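Local coordinates for uncharacterized DUF3829-like protein (Bacteroides thetaiotaomicron, PDB 3RH3), which is of unknown function but, as an all-helical member of a DUF3829-like family with a lipoprotein signature, is probably anchored at the bacterial cell envelope, at residues 19-24 with 75-80; 149-154 with 166-171; 157-162 with 213-218; 201-206 with 224-229. One frame throughout, in Å; residues are numbered along the deposited sequence.

Contact 1: residues 19-24 with 75-80; sequences INYYHM and DYFNPE
Over one face of the Tyr21 ring stands the edge of Phe77, its CE2 3.4 Å above the tyrosine plane and displaced toward the rim. The two rings form a T-shaped pair, with centroids 5.1 Å apart and planes at 88°; Tyr21 CD2, 3.5 Å from Phe77 CE2, lies in the phenylalanine plane at its edge. Tyr76 lays CD1 over a face of Phe77 and brings its OH obliquely to within 3.7 Å of Tyr21 CD1. With CG anti to the backbone N (chi1 -174°), Tyr21 carries its ring from helix 10-32 toward the loop before helix 79-111, where it also meets Leu85 of that helix. The hydroxyl of Tyr21 is hydrogen-bonded to Leu71 O and that of Tyr76 to Gly74 N. Replacing Tyr21 with alanine would probably leave the Phe77 edge without its ring partner and Leu71 O without this hydroxyl. The contact thus combines an aromatic C-H edge set against a pi face with phenolic oxygens satisfied by loop backbone.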
loop_
_atom_site.group_PDB
_atom_site.type_symbol
_atom_site.label_atom_id
_atom_site.label_comp_id
_atom_site.label_asym_id
_atom_site.label_seq_id
_atom_site.Cartn_x
_atom_site.Cartn_y
_atom_site.Cartn_z
ATOM N N ILE A 19 2.021 -10.642 -13.011
ATOM C CA ILE A 19 2.766 -10.747 -11.753
ATOM C C ILE A 19 3.984 -9.820 -11.806
ATOM O O ILE A 19 4.180 -9.044 -10.864
ATOM C CB ILE A 19 3.145 -12.237 -11.445
ATOM C CG1 ILE A 19 1.892 -13.146 -11.276
ATOM C CG2 ILE A 19 4.076 -12.370 -10.216
ATOM C CD1 ILE A 19 0.849 -12.647 -10.292
ATOM N N ASN A 20 4.777 -9.885 -12.911
ATOM C CA ASN A 20 5.949 -9.030 -13.085
ATOM C C ASN A 20 5.548 -7.543 -13.091
ATOM O O ASN A 20 6.262 -6.718 -12.528
ATOM C CB ASN A 20 6.722 -9.381 -14.360
ATOM C CG ASN A 20 7.740 -8.323 -14.708
ATOM O OD1 ASN A 20 8.558 -7.919 -13.870
ATOM N ND2 ASN A 20 7.647 -7.764 -15.905
ATOM N N TYR A 21 4.412 -7.195 -13.732
ATOM C CA TYR A 21 3.954 -5.813 -13.742
ATOM C C TYR A 21 3.665 -5.355 -12.302
ATOM O O TYR A 21 4.081 -4.251 -11.910
ATOM C CB TYR A 21 2.703 -5.626 -14.627
ATOM C CG TYR A 21 2.333 -4.169 -14.735
ATOM C CD1 TYR A 21 2.933 -3.349 -15.685
ATOM C CD2 TYR A 21 1.486 -3.574 -13.803
ATOM C CE1 TYR A 21 2.610 -1.996 -15.779
ATOM C CE2 TYR A 21 1.186 -2.215 -13.865
ATOM C CZ TYR A 21 1.749 -1.430 -14.857
ATOM O OH TYR A 21 1.451 -0.097 -14.940
ATOM N N TYR A 22 2.957 -6.199 -11.520
ATOM C CA TYR A 22 2.670 -5.919 -10.107
ATOM C C TYR A 22 3.979 -5.701 -9.310
ATOM O O TYR A 22 4.059 -4.745 -8.544
ATOM C CB TYR A 22 1.828 -7.036 -9.456
ATOM C CG TYR A 22 1.757 -6.935 -7.939
ATOM C CD1 TYR A 22 0.949 -5.984 -7.320
ATOM C CD2 TYR A 22 2.522 -7.773 -7.126
ATOM C CE1 TYR A 22 0.889 -5.880 -5.933
ATOM C CE2 TYR A 22 2.479 -7.669 -5.733
ATOM C CZ TYR A 22 1.652 -6.723 -5.141
ATOM O OH TYR A 22 1.607 -6.595 -3.778
ATOM N N HIS A 23 4.986 -6.568 -9.498
ATOM C CA HIS A 23 6.266 -6.446 -8.795
ATOM C C HIS A 23 6.980 -5.138 -9.128
ATOM O O HIS A 23 7.516 -4.498 -8.216
ATOM C CB HIS A 23 7.173 -7.652 -9.081
ATOM C CG HIS A 23 6.719 -8.888 -8.365
ATOM N ND1 HIS A 23 7.072 -10.144 -8.809
ATOM C CD2 HIS A 23 5.951 -9.015 -7.250
ATOM C CE1 HIS A 23 6.518 -10.996 -7.956
ATOM N NE2 HIS A 23 5.808 -10.363 -7.013
HETATM N N MSE A 24 6.936 -4.726 -10.417
HETATM C CA MSE A 24 7.554 -3.486 -10.876
HETATM C C MSE A 24 6.826 -2.288 -10.290
HETATM O O MSE A 24 7.473 -1.320 -9.905
HETATM C CB MSE A 24 7.589 -3.413 -12.408
HETATM C CG MSE A 24 8.629 -4.341 -13.020
HETATM SE SE MSE A 24 8.586 -4.392 -14.973
HETATM C CE MSE A 24 9.325 -2.630 -15.353
ATOM N N ASP A 75 -0.804 -5.570 -23.292
ATOM C CA ASP A 75 -2.127 -6.130 -23.577
ATOM C C ASP A 75 -2.454 -7.404 -22.807
ATOM O O ASP A 75 -3.518 -7.984 -23.044
ATOM C CB ASP A 75 -2.397 -6.310 -25.089
ATOM C CG ASP A 75 -1.432 -7.127 -25.893
ATOM O OD1 ASP A 75 -0.689 -7.944 -25.293
ATOM O OD2 ASP A 75 -1.430 -6.977 -27.124
ATOM N N TYR A 76 -1.601 -7.785 -21.834
ATOM C CA TYR A 76 -1.908 -8.853 -20.870
ATOM C C TYR A 76 -3.025 -8.296 -19.923
ATOM O O TYR A 76 -3.655 -9.058 -19.193
ATOM C CB TYR A 76 -0.650 -9.342 -20.098
ATOM C CG TYR A 76 0.334 -8.235 -19.769
ATOM C CD1 TYR A 76 0.180 -7.453 -18.629
ATOM C CD2 TYR A 76 1.401 -7.950 -20.617
ATOM C CE1 TYR A 76 1.061 -6.407 -18.343
ATOM C CE2 TYR A 76 2.287 -6.907 -20.344
ATOM C CZ TYR A 76 2.101 -6.126 -19.217
ATOM O OH TYR A 76 2.969 -5.090 -18.971
ATOM N N PHE A 77 -3.246 -6.951 -19.952
ATOM C CA PHE A 77 -4.327 -6.220 -19.290
ATOM C C PHE A 77 -5.293 -5.764 -20.361
ATOM O O PHE A 77 -4.846 -5.480 -21.473
ATOM C CB PHE A 77 -3.809 -4.989 -18.514
ATOM C CG PHE A 77 -2.943 -5.230 -17.303
ATOM C CD1 PHE A 77 -3.309 -6.155 -16.335
ATOM C CD2 PHE A 77 -1.792 -4.476 -17.091
ATOM C CE1 PHE A 77 -2.507 -6.358 -15.206
ATOM C CE2 PHE A 77 -0.995 -4.684 -15.963
ATOM C CZ PHE A 77 -1.367 -5.606 -15.025
ATOM N N ASN A 78 -6.584 -5.632 -20.048
ATOM C CA ASN A 78 -7.527 -5.141 -21.039
ATOM C C ASN A 78 -7.412 -3.579 -21.172
ATOM O O ASN A 78 -6.762 -2.954 -20.327
ATOM C CB ASN A 78 -8.957 -5.615 -20.753
ATOM C CG ASN A 78 -9.645 -5.035 -19.543
ATOM O OD1 ASN A 78 -9.491 -3.868 -19.177
ATOM N ND2 ASN A 78 -10.521 -5.822 -18.970
ATOM N N PRO A 79 -7.998 -2.970 -22.246
ATOM C CA PRO A 79 -7.824 -1.524 -22.482
ATOM C C PRO A 79 -8.264 -0.611 -21.357
ATOM O O PRO A 79 -7.611 0.398 -21.121
ATOM C CB PRO A 79 -8.655 -1.280 -23.744
ATOM C CG PRO A 79 -8.616 -2.577 -24.466
ATOM C CD PRO A 79 -8.693 -3.607 -23.393
ATOM N N GLU A 80 -9.364 -0.941 -20.671
ATOM C CA GLU A 80 -9.862 -0.157 -19.545
ATOM C C GLU A 80 -8.820 -0.184 -18.443
ATOM O O GLU A 80 -8.426 0.874 -17.941
ATOM C CB GLU A 80 -11.222 -0.707 -19.070
ATOM C CG GLU A 80 -11.903 0.091 -17.970
ATOM C CD GLU A 80 -13.223 -0.477 -17.466
ATOM O OE1 GLU A 80 -13.446 -1.704 -17.595
ATOM O OE2 GLU A 80 -14.033 0.312 -16.926
#

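Contact 2: residues 149-154 with 166-171; sequences QAESEL and AMRKMS
Glu151 and Arg168 face each other from two helices, 115-154 and 161-181, their CA atoms 9.3 Å apart, so that long side chains have to span the gap. Glu151 bends at chi2 (-69°) and Arg168 at chi3 (72°), and the two chains meet at about a right angle. The carboxylate does not lie flat against the guanidinium: their planes are 84° apart, and OE2 of Glu151 sits 3.1 Å above one face of the Arg168 group, toward its rim. The result is a salt bridge of charges alone, with Glu151 OE2 3.2 Å from Arg168 NE but no N-H directed at it. Aliphatic parts join in, since CG of Glu151 comes 3.8 Å from CD of Arg168. A second negative group, the C-terminal OXT of Ile264, makes a long, weak ion pair with Arg168 NH1. Ile19 of helix 10-32 touches the side chain of Glu151. The arrangement is an interhelical salt bridge at the partly exposed margin of an all-alpha fold, linking the last turn of helix 115-154 to the helix that follows it in the chain.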
loop_
_atom_site.group_PDB
_atom_site.type_symbol
_atom_site.label_atom_id
_atom_site.label_comp_id
_atom_site.label_asym_id
_atom_site.label_seq_id
_atom_site.Cartn_x
_atom_site.Cartn_y
_atom_site.Cartn_z
ATOM N N GLN A 149 -6.023 -13.445 -9.966
ATOM C CA GLN A 149 -6.403 -14.323 -11.064
ATOM C C GLN A 149 -5.144 -14.967 -11.676
ATOM O O GLN A 149 -5.154 -16.165 -11.964
ATOM C CB GLN A 149 -7.196 -13.532 -12.122
ATOM C CG GLN A 149 -7.754 -14.370 -13.279
ATOM C CD GLN A 149 -8.722 -15.450 -12.837
ATOM O OE1 GLN A 149 -9.683 -15.196 -12.098
ATOM N NE2 GLN A 149 -8.489 -16.680 -13.285
ATOM N N ALA A 150 -4.067 -14.179 -11.851
ATOM C CA ALA A 150 -2.811 -14.687 -12.401
ATOM C C ALA A 150 -2.183 -15.707 -11.456
ATOM O O ALA A 150 -1.726 -16.756 -11.914
ATOM C CB ALA A 150 -1.844 -13.544 -12.671
ATOM N N GLU A 151 -2.195 -15.423 -10.132
ATOM C CA GLU A 151 -1.656 -16.348 -9.144
ATOM C C GLU A 151 -2.470 -17.637 -9.113
ATOM O O GLU A 151 -1.876 -18.698 -9.086
ATOM C CB GLU A 151 -1.552 -15.726 -7.742
ATOM C CG GLU A 151 -0.262 -14.945 -7.503
ATOM C CD GLU A 151 1.057 -15.710 -7.414
ATOM O OE1 GLU A 151 1.365 -16.519 -8.323
ATOM O OE2 GLU A 151 1.827 -15.430 -6.467
ATOM N N SER A 152 -3.798 -17.561 -9.199
ATOM C CA SER A 152 -4.658 -18.745 -9.197
ATOM C C SER A 152 -4.319 -19.700 -10.357
ATOM O O SER A 152 -4.443 -20.918 -10.205
ATOM C CB SER A 152 -6.123 -18.337 -9.258
ATOM O OG SER A 152 -6.952 -19.475 -9.420
ATOM N N GLU A 153 -3.873 -19.142 -11.497
ATOM C CA GLU A 153 -3.497 -19.892 -12.693
ATOM C C GLU A 153 -2.108 -20.505 -12.560
ATOM O O GLU A 153 -1.912 -21.660 -12.948
ATOM C CB GLU A 153 -3.557 -18.986 -13.935
ATOM C CG GLU A 153 -4.976 -18.716 -14.403
ATOM C CD GLU A 153 -5.157 -17.508 -15.304
ATOM O OE1 GLU A 153 -4.312 -17.299 -16.207
ATOM O OE2 GLU A 153 -6.169 -16.790 -15.127
ATOM N N LEU A 154 -1.143 -19.730 -12.036
ATOM C CA LEU A 154 0.228 -20.197 -11.866
ATOM C C LEU A 154 0.358 -21.186 -10.710
ATOM O O LEU A 154 1.307 -21.960 -10.701
ATOM C CB LEU A 154 1.184 -19.006 -11.667
ATOM C CG LEU A 154 1.398 -18.126 -12.928
ATOM C CD1 LEU A 154 1.717 -16.702 -12.558
ATOM C CD2 LEU A 154 2.452 -18.702 -13.857
ATOM N N ALA A 166 -4.435 -17.057 0.344
ATOM C CA ALA A 166 -4.934 -16.361 1.533
ATOM C C ALA A 166 -3.899 -15.375 2.080
ATOM O O ALA A 166 -4.231 -14.213 2.359
ATOM C CB ALA A 166 -5.322 -17.355 2.606
HETATM N N MSE A 167 -2.645 -15.817 2.205
HETATM C CA MSE A 167 -1.586 -14.955 2.741
HETATM C C MSE A 167 -1.360 -13.757 1.842
HETATM O O MSE A 167 -1.303 -12.641 2.347
HETATM C CB MSE A 167 -0.284 -15.725 2.947
HETATM C CG MSE A 167 -0.341 -16.650 4.113
HETATM SE SE MSE A 167 1.377 -17.468 4.533
HETATM C CE MSE A 167 1.226 -19.048 3.406
ATOM N N ARG A 168 -1.255 -13.982 0.522
ATOM C CA ARG A 168 -1.127 -12.919 -0.471
ATOM C C ARG A 168 -2.283 -11.891 -0.351
ATOM O O ARG A 168 -2.016 -10.697 -0.315
ATOM C CB ARG A 168 -1.088 -13.496 -1.891
ATOM C CG ARG A 168 0.213 -14.162 -2.240
ATOM C CD ARG A 168 0.325 -14.418 -3.741
ATOM N NE ARG A 168 0.542 -13.200 -4.540
ATOM C CZ ARG A 168 1.704 -12.556 -4.648
ATOM N NH1 ARG A 168 2.773 -12.978 -3.978
ATOM N NH2 ARG A 168 1.803 -11.478 -5.416
ATOM N N LYS A 169 -3.524 -12.335 -0.244
ATOM C CA LYS A 169 -4.663 -11.401 -0.137
ATOM C C LYS A 169 -4.635 -10.599 1.180
ATOM O O LYS A 169 -4.808 -9.378 1.138
ATOM C CB LYS A 169 -6.016 -12.100 -0.310
ATOM C CG LYS A 169 -7.131 -11.085 -0.592
ATOM C CD LYS A 169 -8.418 -11.691 -1.040
ATOM C CE LYS A 169 -9.365 -10.594 -1.473
ATOM N NZ LYS A 169 -10.539 -11.133 -2.214
HETATM N N MSE A 170 -4.335 -11.258 2.321
HETATM C CA MSE A 170 -4.254 -10.608 3.639
HETATM C C MSE A 170 -3.133 -9.592 3.685
HETATM O O MSE A 170 -3.350 -8.501 4.202
HETATM C CB MSE A 170 -4.119 -11.633 4.758
HETATM C CG MSE A 170 -5.436 -12.416 4.944
HETATM SE SE MSE A 170 -5.378 -13.559 6.479
HETATM C CE MSE A 170 -4.611 -15.095 5.664
ATOM N N SER A 171 -1.985 -9.903 3.031
ATOM C CA SER A 171 -0.841 -9.009 2.933
ATOM C C SER A 171 -1.227 -7.748 2.192
ATOM O O SER A 171 -0.810 -6.664 2.590
ATOM C CB SER A 171 0.334 -9.701 2.249
ATOM O OG SER A 171 0.936 -10.549 3.210
#

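Contact 3: residues 157-162 with 213-218; sequences DEPLKD and TGYDEE
Leu160 and Tyr215 form the close-packed part of this contact, each at the N-cap position of its helix, 161-181 and 216-240 respectively. The leucine sets both methyls against the tyrosine: Leu160 CD1 is 3.7 Å from Tyr215 CD1, while Leu160 CD2 lies 3.8 Å from Tyr215 CB. Leu160 CD1 also lies 3.7 Å from Glu218 CB, and is thereby wedged between the root of the ring and the first turn of helix 216-240. Tyr215 has CG anti to its carbonyl carbon (chi1 -60°), which carries the ring back across the leucine toward Pro159. At the outer end the packing is thinner and more exposed. There Pro159 approaches the phenol obliquely, with CG 3.4 Å from Tyr215 OH and 3.9 Å from Tyr215 CZ. Glu218 bends at chi2 (90°), bringing CD to the edge of the Tyr215 ring, in its plane, in a residue that is itself exposed. A serine in place of Tyr215 would probably open a gap beside the Leu160 methyls and leave Pro159 without its aromatic neighbour. Val212 also touches Leu160, from the loop leading into this segment. Overall, a type I beta turn from Glu158 to Lys161 packs against the start of a second helix, a small apolar contact between the loops leading into two helices at one end of an all-helical bundle.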
loop_
_atom_site.group_PDB
_atom_site.type_symbol
_atom_site.label_atom_id
_atom_site.label_comp_id
_atom_site.label_asym_id
_atom_site.label_seq_id
_atom_site.Cartn_x
_atom_site.Cartn_y
_atom_site.Cartn_z
ATOM N N ASP A 157 -1.749 -26.165 -9.702
ATOM C CA ASP A 157 -1.264 -27.503 -9.332
ATOM C C ASP A 157 -0.473 -27.507 -8.012
ATOM O O ASP A 157 0.176 -28.508 -7.686
ATOM C CB ASP A 157 -0.394 -28.085 -10.473
ATOM C CG ASP A 157 -1.060 -28.050 -11.842
ATOM O OD1 ASP A 157 -2.192 -28.585 -11.974
ATOM O OD2 ASP A 157 -0.458 -27.472 -12.779
ATOM N N GLU A 158 -0.546 -26.407 -7.249
ATOM C CA GLU A 158 0.159 -26.282 -5.984
ATOM C C GLU A 158 -0.717 -26.857 -4.854
ATOM O O GLU A 158 -1.840 -26.385 -4.677
ATOM C CB GLU A 158 0.545 -24.804 -5.748
ATOM C CG GLU A 158 1.475 -24.483 -4.585
ATOM C CD GLU A 158 2.602 -25.419 -4.185
ATOM O OE1 GLU A 158 3.470 -25.726 -5.035
ATOM O OE2 GLU A 158 2.593 -25.866 -3.017
ATOM N N PRO A 159 -0.248 -27.884 -4.089
ATOM C CA PRO A 159 -1.088 -28.443 -2.998
ATOM C C PRO A 159 -1.517 -27.414 -1.941
ATOM O O PRO A 159 -2.573 -27.584 -1.346
ATOM C CB PRO A 159 -0.187 -29.508 -2.366
ATOM C CG PRO A 159 0.791 -29.852 -3.430
ATOM C CD PRO A 159 1.042 -28.602 -4.187
ATOM N N LEU A 160 -0.727 -26.349 -1.721
ATOM C CA LEU A 160 -1.043 -25.320 -0.724
ATOM C C LEU A 160 -1.513 -24.008 -1.351
ATOM O O LEU A 160 -1.365 -22.929 -0.741
ATOM C CB LEU A 160 0.168 -25.058 0.181
ATOM C CG LEU A 160 0.818 -26.278 0.791
ATOM C CD1 LEU A 160 2.180 -25.940 1.296
ATOM C CD2 LEU A 160 -0.044 -26.872 1.898
ATOM N N LYS A 161 -2.135 -24.100 -2.535
ATOM C CA LYS A 161 -2.685 -22.962 -3.275
ATOM C C LYS A 161 -3.536 -22.063 -2.361
ATOM O O LYS A 161 -3.243 -20.867 -2.268
ATOM C CB LYS A 161 -3.522 -23.467 -4.468
ATOM C CG LYS A 161 -4.099 -22.391 -5.388
ATOM C CD LYS A 161 -5.135 -22.992 -6.319
ATOM C CE LYS A 161 -5.819 -21.954 -7.160
ATOM N NZ LYS A 161 -7.294 -21.980 -6.962
ATOM N N ASP A 162 -4.542 -22.643 -1.650
ATOM C CA ASP A 162 -5.478 -21.904 -0.789
ATOM C C ASP A 162 -4.743 -21.102 0.287
ATOM O O ASP A 162 -5.073 -19.930 0.489
ATOM C CB ASP A 162 -6.496 -22.844 -0.132
ATOM C CG ASP A 162 -7.449 -23.580 -1.065
ATOM O OD1 ASP A 162 -7.471 -23.255 -2.280
ATOM O OD2 ASP A 162 -8.189 -24.471 -0.575
ATOM N N THR A 213 -1.795 -32.988 4.106
ATOM C CA THR A 213 -0.862 -33.967 4.651
ATOM C C THR A 213 0.497 -33.849 3.937
ATOM O O THR A 213 0.547 -33.723 2.714
ATOM C CB THR A 213 -1.489 -35.366 4.533
ATOM O OG1 THR A 213 -2.744 -35.346 5.209
ATOM C CG2 THR A 213 -0.623 -36.461 5.142
ATOM N N GLY A 214 1.570 -33.874 4.728
ATOM C CA GLY A 214 2.948 -33.788 4.250
ATOM C C GLY A 214 3.497 -32.381 4.106
ATOM O O GLY A 214 4.504 -32.183 3.418
ATOM N N TYR A 215 2.826 -31.387 4.718
ATOM C CA TYR A 215 3.220 -29.970 4.638
ATOM C C TYR A 215 3.114 -29.303 6.022
ATOM O O TYR A 215 2.705 -28.147 6.116
ATOM C CB TYR A 215 2.366 -29.215 3.574
ATOM C CG TYR A 215 2.504 -29.793 2.184
ATOM C CD1 TYR A 215 3.559 -29.423 1.357
ATOM C CD2 TYR A 215 1.622 -30.768 1.719
ATOM C CE1 TYR A 215 3.743 -30.018 0.107
ATOM C CE2 TYR A 215 1.784 -31.356 0.464
ATOM C CZ TYR A 215 2.849 -30.983 -0.337
ATOM O OH TYR A 215 3.003 -31.565 -1.574
ATOM N N ASP A 216 3.522 -30.020 7.092
ATOM C CA ASP A 216 3.462 -29.536 8.480
ATOM C C ASP A 216 4.379 -28.318 8.722
ATOM O O ASP A 216 4.037 -27.441 9.509
ATOM C CB ASP A 216 3.815 -30.665 9.464
ATOM C CG ASP A 216 2.921 -31.902 9.375
ATOM O OD1 ASP A 216 1.736 -31.760 8.981
ATOM O OD2 ASP A 216 3.408 -33.011 9.699
ATOM N N GLU A 217 5.524 -28.260 8.033
ATOM C CA GLU A 217 6.481 -27.162 8.161
ATOM C C GLU A 217 5.874 -25.906 7.572
ATOM O O GLU A 217 5.894 -24.862 8.220
ATOM C CB GLU A 217 7.805 -27.540 7.472
ATOM C CG GLU A 217 8.835 -26.431 7.444
ATOM C CD GLU A 217 10.122 -26.799 6.739
ATOM O OE1 GLU A 217 10.189 -27.883 6.112
ATOM O OE2 GLU A 217 11.075 -25.995 6.822
ATOM N N GLU A 218 5.277 -26.022 6.381
ATOM C CA GLU A 218 4.589 -24.919 5.704
ATOM C C GLU A 218 3.378 -24.484 6.502
ATOM O O GLU A 218 3.142 -23.279 6.615
ATOM C CB GLU A 218 4.188 -25.314 4.287
ATOM C CG GLU A 218 5.364 -25.576 3.362
ATOM C CD GLU A 218 5.919 -26.990 3.287
ATOM O OE1 GLU A 218 5.801 -27.756 4.272
ATOM O OE2 GLU A 218 6.527 -27.312 2.242
#

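Contact 4: residues 201-206 with 224-229; sequences KELKAA and SFLSTV
Leu203 and Leu226 interlock where helices 189-207 and 216-240 run nearly antiparallel, at 154° between their segments, and their CA atoms come within 7.0 Å. The segment axes approach to 11.0 Å, a spacing bridged by branched side chains. Leu203 is the main bump on its helix. Its chi1 of -173° turns the side chain away from the backbone N and brings CD1 into the hollow between Leu226 and Val229, one turn apart on the other helix. Leu203 CD1 is 3.7 Å from Leu226 CD2 and 3.9 Å from Val229 CG1. Leu203 and Val229 meet tip to tip, whereas Leu226 comes in at a slant. In return, CD2 of Leu226 fills the shallow dip left by the small side chain of Ala206, resting 3.8 Å from Ala206 CB as well as against Leu203. The bulk of the leucine is therefore matched by the modest size of the alanine. Met170 of helix 161-181 also packs on Ala206, and Met233 of helix 216-240 touches Leu203, extending the apolar surface beyond the two segments. On the far side of helix 216-240, Thr228 OG1 donates to Ser224 O at 2.7 Å, from above the carbonyl plane; Thr228 N shares this acceptor. Across the interface all four touching residues are buried and meet through aliphatic carbon, so adhesion here rests on dispersion and the exclusion of water, with shape governing the fit.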
loop_
_atom_site.group_PDB
_atom_site.type_symbol
_atom_site.label_atom_id
_atom_site.label_comp_id
_atom_site.label_asym_id
_atom_site.label_seq_id
_atom_site.Cartn_x
_atom_site.Cartn_y
_atom_site.Cartn_z
ATOM N N LYS A 201 -12.667 -10.887 7.881
ATOM C CA LYS A 201 -13.401 -11.854 7.071
ATOM C C LYS A 201 -12.400 -12.806 6.381
ATOM O O LYS A 201 -12.619 -14.014 6.369
ATOM C CB LYS A 201 -14.267 -11.100 6.035
ATOM C CG LYS A 201 -15.468 -11.857 5.516
ATOM C CD LYS A 201 -16.261 -11.013 4.511
ATOM N N GLU A 202 -11.296 -12.267 5.855
ATOM C CA GLU A 202 -10.236 -13.052 5.193
ATOM C C GLU A 202 -9.538 -13.967 6.209
ATOM O O GLU A 202 -9.222 -15.117 5.905
ATOM C CB GLU A 202 -9.192 -12.132 4.533
ATOM C CG GLU A 202 -9.681 -11.350 3.329
ATOM C CD GLU A 202 -8.809 -10.180 2.904
ATOM O OE1 GLU A 202 -7.698 -10.017 3.456
ATOM O OE2 GLU A 202 -9.235 -9.431 1.997
ATOM N N LEU A 203 -9.338 -13.463 7.417
ATOM C CA LEU A 203 -8.662 -14.207 8.474
ATOM C C LEU A 203 -9.480 -15.426 8.934
ATOM O O LEU A 203 -8.907 -16.498 9.092
ATOM C CB LEU A 203 -8.362 -13.275 9.651
ATOM C CG LEU A 203 -7.506 -13.827 10.783
ATOM C CD1 LEU A 203 -6.117 -14.196 10.287
ATOM C CD2 LEU A 203 -7.412 -12.816 11.912
ATOM N N LYS A 204 -10.793 -15.260 9.145
ATOM C CA LYS A 204 -11.693 -16.337 9.576
ATOM C C LYS A 204 -11.818 -17.400 8.493
ATOM O O LYS A 204 -11.922 -18.586 8.813
ATOM C CB LYS A 204 -13.069 -15.777 9.968
ATOM C CG LYS A 204 -12.988 -14.972 11.260
ATOM C CD LYS A 204 -14.347 -14.611 11.836
ATOM C CE LYS A 204 -14.217 -14.089 13.251
ATOM N NZ LYS A 204 -13.713 -15.128 14.199
ATOM N N ALA A 205 -11.780 -16.980 7.213
ATOM C CA ALA A 205 -11.825 -17.901 6.080
ATOM C C ALA A 205 -10.514 -18.682 6.011
ATOM O O ALA A 205 -10.550 -19.907 5.895
ATOM C CB ALA A 205 -12.072 -17.148 4.789
ATOM N N ALA A 206 -9.368 -17.991 6.193
ATOM C CA ALA A 206 -8.046 -18.635 6.196
ATOM C C ALA A 206 -7.926 -19.685 7.302
ATOM O O ALA A 206 -7.383 -20.762 7.044
ATOM C CB ALA A 206 -6.948 -17.609 6.339
ATOM N N SER A 224 1.742 -19.095 11.871
ATOM C CA SER A 224 2.478 -17.923 12.379
ATOM C C SER A 224 2.031 -16.673 11.653
ATOM O O SER A 224 1.863 -15.637 12.289
ATOM C CB SER A 224 3.983 -18.098 12.227
ATOM O OG SER A 224 4.453 -19.098 13.110
ATOM N N PHE A 225 1.775 -16.785 10.327
ATOM C CA PHE A 225 1.254 -15.675 9.522
ATOM C C PHE A 225 -0.077 -15.208 10.088
ATOM O O PHE A 225 -0.263 -14.009 10.277
ATOM C CB PHE A 225 1.110 -16.048 8.023
ATOM C CG PHE A 225 0.614 -14.911 7.150
ATOM C CD1 PHE A 225 -0.750 -14.667 6.999
ATOM C CD2 PHE A 225 1.511 -14.104 6.456
ATOM C CE1 PHE A 225 -1.203 -13.606 6.216
ATOM C CE2 PHE A 225 1.055 -13.051 5.665
ATOM C CZ PHE A 225 -0.301 -12.795 5.569
ATOM N N LEU A 226 -0.997 -16.148 10.367
ATOM C CA LEU A 226 -2.332 -15.834 10.932
ATOM C C LEU A 226 -2.212 -15.108 12.271
ATOM O O LEU A 226 -2.894 -14.106 12.487
ATOM C CB LEU A 226 -3.201 -17.112 11.077
ATOM C CG LEU A 226 -3.481 -17.873 9.791
ATOM C CD1 LEU A 226 -4.333 -19.099 10.041
ATOM C CD2 LEU A 226 -4.164 -17.002 8.781
ATOM N N SER A 227 -1.325 -15.588 13.149
ATOM C CA SER A 227 -1.043 -15.000 14.457
ATOM C C SER A 227 -0.514 -13.544 14.311
ATOM O O SER A 227 -0.934 -12.676 15.070
ATOM C CB SER A 227 -0.043 -15.877 15.212
ATOM O OG SER A 227 0.568 -15.188 16.292
ATOM N N THR A 228 0.370 -13.293 13.323
ATOM C CA THR A 228 0.946 -11.969 13.002
ATOM C C THR A 228 -0.136 -11.033 12.481
ATOM O O THR A 228 -0.069 -9.831 12.727
ATOM C CB THR A 228 2.074 -12.123 11.957
ATOM O OG1 THR A 228 2.979 -13.131 12.408
ATOM C CG2 THR A 228 2.839 -10.822 11.703
ATOM N N VAL A 229 -1.114 -11.560 11.744
ATOM C CA VAL A 229 -2.222 -10.738 11.249
ATOM C C VAL A 229 -3.051 -10.249 12.464
ATOM O O VAL A 229 -3.329 -9.045 12.568
ATOM C CB VAL A 229 -3.088 -11.475 10.203
ATOM C CG1 VAL A 229 -4.410 -10.743 9.968
ATOM C CG2 VAL A 229 -2.333 -11.647 8.888
#

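Contacts 1 and 2 lie with centres 15 Å apart and touch through Ile19, whose CD1 is 3.7 Å from Ala150 CB. From contact 2 the packing passes on to contact 4, centred 14 Å away, where Met167 O lies 3.4 Å from Phe225 CZ. Contacts 2 and 3 share helix 161-181, and contacts 3 and 4 share helix 216-240; contact 3 lies at the periphery, its centre about 28 Å from the chain's centre. Contact 1 touches neither contact 3 nor contact 4. No active site is known; a bound di(hydroxyethyl)ether, probably from the crystallisation liquor, comes within about 3 Å of the Tyr76 side chain, nearest atoms, at contact 1.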